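Local coordinates for 35 kDa hemin binding protein (Porphyromonas gingivalis, PDB 5Y1A) that probably binds hemin, carries a thioredoxin domain, and is a cargo of the type IX secretion system, by which it is exported, at residues P108-C113 against K131-K136. Sequence-based numbering, arbitrary orientation.
Sequences PTFSVC and KNKIMK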
ATOM      1  N   PRO A 108       7.390 -20.409   0.043  1.00 11.08           N
ATOM      2  CA  PRO A 108       6.533 -19.353  -0.489  1.00 10.40           C
ATOM      3  C   PRO A 108       5.440 -19.981  -1.356  1.00 10.73           C
ATOM      4  O   PRO A 108       5.692 -20.963  -2.066  1.00 11.93           O
ATOM      5  CB  PRO A 108       7.496 -18.514  -1.350  1.00 10.35           C
ATOM      6  CG  PRO A 108       8.509 -19.545  -1.850  1.00 11.51           C
ATOM      7  CD  PRO A 108       8.618 -20.592  -0.770  1.00 10.67           C
ATOM      8  N   THR A 109       4.250 -19.399  -1.307  1.00  9.93           N
ATOM      9  CA  THR A 109       3.145 -19.792  -2.154  1.00  9.98           C
ATOM     10  C   THR A 109       2.486 -18.499  -2.625  1.00 10.15           C
ATOM     11  O   THR A 109       2.851 -17.407  -2.183  1.00  9.40           O
ATOM     12  CB  THR A 109       2.102 -20.693  -1.379  1.00  9.34           C
ATOM     13  OG1 THR A 109       1.858 -20.149  -0.073  1.00 10.67           O
ATOM     14  CG2 THR A 109       2.598 -22.129  -1.237  1.00 11.55           C
ATOM     15  N   PHE A 110       1.544 -18.608  -3.560  1.00  9.79           N
ATOM     16  CA  PHE A 110       0.852 -17.414  -4.038  1.00  9.60           C
ATOM     17  C   PHE A 110      -0.516 -17.737  -4.585  1.00  9.97           C
ATOM     18  O   PHE A 110      -0.801 -18.883  -4.939  1.00 10.08           O
ATOM     19  CB  PHE A 110       1.675 -16.585  -5.050  1.00  9.93           C
ATOM     20  CG  PHE A 110       1.592 -17.040  -6.528  1.00 12.04           C
ATOM     21  CD1 PHE A 110       1.508 -16.065  -7.537  1.00 13.50           C
ATOM     22  CD2 PHE A 110       1.645 -18.384  -6.901  1.00 12.62           C
ATOM     23  CE1 PHE A 110       1.473 -16.424  -8.894  1.00 13.84           C
ATOM     24  CE2 PHE A 110       1.596 -18.753  -8.282  1.00 13.77           C
ATOM     25  CZ  PHE A 110       1.537 -17.762  -9.257  1.00 13.39           C
ATOM     26  N   SER A 111      -1.333 -16.694  -4.635  1.00  9.52           N
ATOM     27  CA  SER A 111      -2.686 -16.759  -5.170  1.00  9.36           C
ATOM     28  C   SER A 111      -2.825 -15.756  -6.325  1.00 10.02           C
ATOM     29  O   SER A 111      -2.410 -14.581  -6.190  1.00  9.25           O
ATOM     30  CB  SER A 111      -3.669 -16.400  -4.064  1.00  9.46           C
ATOM     31  OG  SER A 111      -4.971 -16.248  -4.590  1.00 10.58           O
ATOM     32  N   VAL A 112      -3.429 -16.220  -7.425  1.00  9.46           N
ATOM     33  CA  VAL A 112      -3.736 -15.360  -8.574  1.00 10.66           C
ATOM     34  C   VAL A 112      -5.193 -14.891  -8.487  1.00 10.52           C
ATOM     35  O   VAL A 112      -6.119 -15.692  -8.667  1.00 11.27           O
ATOM     36  CB  VAL A 112      -3.489 -16.085  -9.936  1.00 11.16           C
ATOM     37  CG1 VAL A 112      -3.743 -15.105 -11.085  1.00 11.86           C
ATOM     38  CG2 VAL A 112      -2.036 -16.571 -10.001  1.00 11.48           C
ATOM     39  N   CYS A 113      -5.378 -13.608  -8.161  1.00 10.02           N
ATOM     40  CA  CYS A 113      -6.699 -12.999  -8.045  1.00 10.25           C
ATOM     41  C   CYS A 113      -7.647 -13.803  -7.142  1.00  9.56           C
ATOM     42  O   CYS A 113      -8.850 -13.820  -7.403  1.00  9.92           O
ATOM     43  CB  CYS A 113      -7.359 -12.839  -9.429  1.00 10.44           C
ATOM     44  SG  CYS A 113      -6.424 -11.794 -10.581  1.00 14.78           S
ATOM     45  N   LYS A 131       3.933 -17.853 -15.199  1.00 15.09           N
ATOM     46  CA  LYS A 131       3.376 -17.047 -16.284  1.00 15.99           C
ATOM     47  C   LYS A 131       2.001 -17.575 -16.735  1.00 15.53           C
ATOM     48  O   LYS A 131       1.058 -16.801 -16.928  1.00 15.55           O
ATOM     49  CB  LYS A 131       4.335 -17.027 -17.478  1.00 16.50           C
ATOM     50  CG  LYS A 131       3.975 -15.954 -18.483  1.00 19.01           C
ATOM     51  CD  LYS A 131       4.539 -16.237 -19.843  1.00 22.70           C
ATOM     52  CE  LYS A 131       3.769 -15.428 -20.876  1.00 25.16           C
ATOM     53  NZ  LYS A 131       3.927 -16.055 -22.227  1.00 28.37           N
ATOM     54  N   ASN A 132       1.899 -18.892 -16.887  1.00 15.79           N
ATOM     55  CA  ASN A 132       0.647 -19.527 -17.301  1.00 16.10           C
ATOM     56  C   ASN A 132      -0.493 -19.293 -16.303  1.00 15.75           C
ATOM     57  O   ASN A 132      -1.633 -19.023 -16.713  1.00 15.47           O
ATOM     58  CB  ASN A 132       0.841 -21.020 -17.554  1.00 16.54           C
ATOM     59  CG  ASN A 132       1.654 -21.319 -18.848  1.00 19.86           C
ATOM     60  OD1 ASN A 132       2.111 -22.434 -19.039  1.00 25.37           O
ATOM     61  ND2 ASN A 132       1.834 -20.325 -19.699  1.00 22.97           N
ATOM     62  N   LYS A 133      -0.178 -19.357 -15.010  1.00 15.33           N
ATOM     63  CA  LYS A 133      -1.163 -19.032 -13.954  1.00 15.18           C
ATOM     64  C   LYS A 133      -1.605 -17.574 -14.059  1.00 14.66           C
ATOM     65  O   LYS A 133      -2.811 -17.277 -13.953  1.00 13.98           O
ATOM     66  CB  LYS A 133      -0.592 -19.324 -12.552  1.00 15.30           C
ATOM     67  CG  LYS A 133      -0.813 -20.756 -12.028  1.00 15.45           C
ATOM     68  CD  LYS A 133      -0.285 -20.889 -10.585  1.00 16.95           C
ATOM     69  CE  LYS A 133      -0.775 -22.150  -9.925  1.00 20.54           C
ATOM     70  NZ  LYS A 133      -0.393 -22.235  -8.481  1.00 21.96           N
ATOM     71  N   ILE A 134      -0.647 -16.665 -14.287  1.00 13.96           N
ATOM     72  CA  ILE A 134      -0.961 -15.242 -14.474  1.00 13.76           C
ATOM     73  C   ILE A 134      -1.878 -15.041 -15.684  1.00 14.62           C
ATOM     74  O   ILE A 134      -2.865 -14.315 -15.610  1.00 14.16           O
ATOM     75  CB  ILE A 134       0.313 -14.401 -14.647  1.00 14.03           C
ATOM     76  CG1 ILE A 134       1.136 -14.409 -13.339  1.00 12.47           C
ATOM     77  CG2 ILE A 134      -0.035 -12.997 -15.134  1.00 14.44           C
ATOM     78  CD1 ILE A 134       2.582 -13.737 -13.460  1.00 13.18           C
ATOM     79  N   MET A 135      -1.569 -15.718 -16.786  1.00 14.90           N
ATOM     80  CA  MET A 135      -2.363 -15.548 -18.001  1.00 16.04           C
ATOM     81  C   MET A 135      -3.785 -16.081 -17.819  1.00 16.40           C
ATOM     82  O   MET A 135      -4.739 -15.524 -18.375  1.00 17.17           O
ATOM     83  CB  MET A 135      -1.634 -16.127 -19.229  1.00 16.39           C
ATOM     84  CG  MET A 135      -0.431 -15.260 -19.658  1.00 15.48           C
ATOM     85  SD  MET A 135      -0.734 -13.528 -20.056  1.00 17.65           S
ATOM     86  CE  MET A 135      -1.990 -13.627 -21.323  1.00 22.02           C
ATOM     87  N   LYS A 136      -3.927 -17.120 -17.005  0.50 16.82           N
ATOM     88  CA  LYS A 136      -5.235 -17.645 -16.649  0.50 17.44           C
ATOM     89  C   LYS A 136      -6.012 -16.583 -15.866  0.50 17.37           C
ATOM     90  O   LYS A 136      -7.215 -16.392 -16.068  0.50 17.16           O
ATOM     91  CB  LYS A 136      -5.061 -18.910 -15.816  0.50 18.05           C
ATOM     92  CG  LYS A 136      -6.272 -19.822 -15.761  0.50 18.88           C
ATOM     93  CD  LYS A 136      -5.813 -21.271 -15.593  0.50 21.16           C
ATOM     94  CE  LYS A 136      -6.669 -22.041 -14.603  0.50 21.69           C
ATOM     95  NZ  LYS A 136      -8.132 -21.811 -14.774  0.50 23.94           N
TER
HETATM   96  O   HOH W   1      -1.626 -20.040  -7.329  1.00 14.84           O
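Lys133 reaches from its helix toward strand 109-112 and lays its aliphatic chain obliquely past the ring of Phe110. The closest approach joins Lys133 CD to CE2 of Phe110 at 3.7 Å, with CZ of the ring only slightly farther from the same methylene. Beyond CG the lysine is fully extended, which carries the ammonium past the phenylalanine ring and on to the strand backbone. There a water accepts a hydrogen bond from Lys133 NZ at 2.8 Å and lies 2.8 Å from Phe110 O, to which it can donate, linking the lysine end to the main chain of the residue whose ring it passes. Asn121 OD1 and Ser123 O, both from the connection between strand and helix, also bind NZ, and together with the water they fix where the charged end lies.

Val112 meets the inner end of the same lysine. Its CG1, anti to the backbone N (chi1 -176°), comes within 3.7 Å of Lys133 O, while CG2 lies 4.0 Å from Lys133 CB, so the two methyls rest on the carbonyl and the root of the side chain. Strand 109-112 and helix 127-138 belong to the thioredoxin fold: the strand follows a cis-proline, Pro108, which packs on Cys51, probably part of a thioredoxin-type CxxC motif with Cys48, and the helix lies against one face of the central sheet, the axes of strand 109-112 and helix residues 131-136 coming within 9.0 Å at 27°. Phe110 and Val112, alternate residues of the strand, point to that helix, whereas Ser111 points away and its OG hydrogen-bonds Glu116. Val112 CG1 also approaches Ile134 CA at 4.4 Å, and the Ile134 side chain packs on Ile62 of helix 51-63, whose Ile58 touches Phe110.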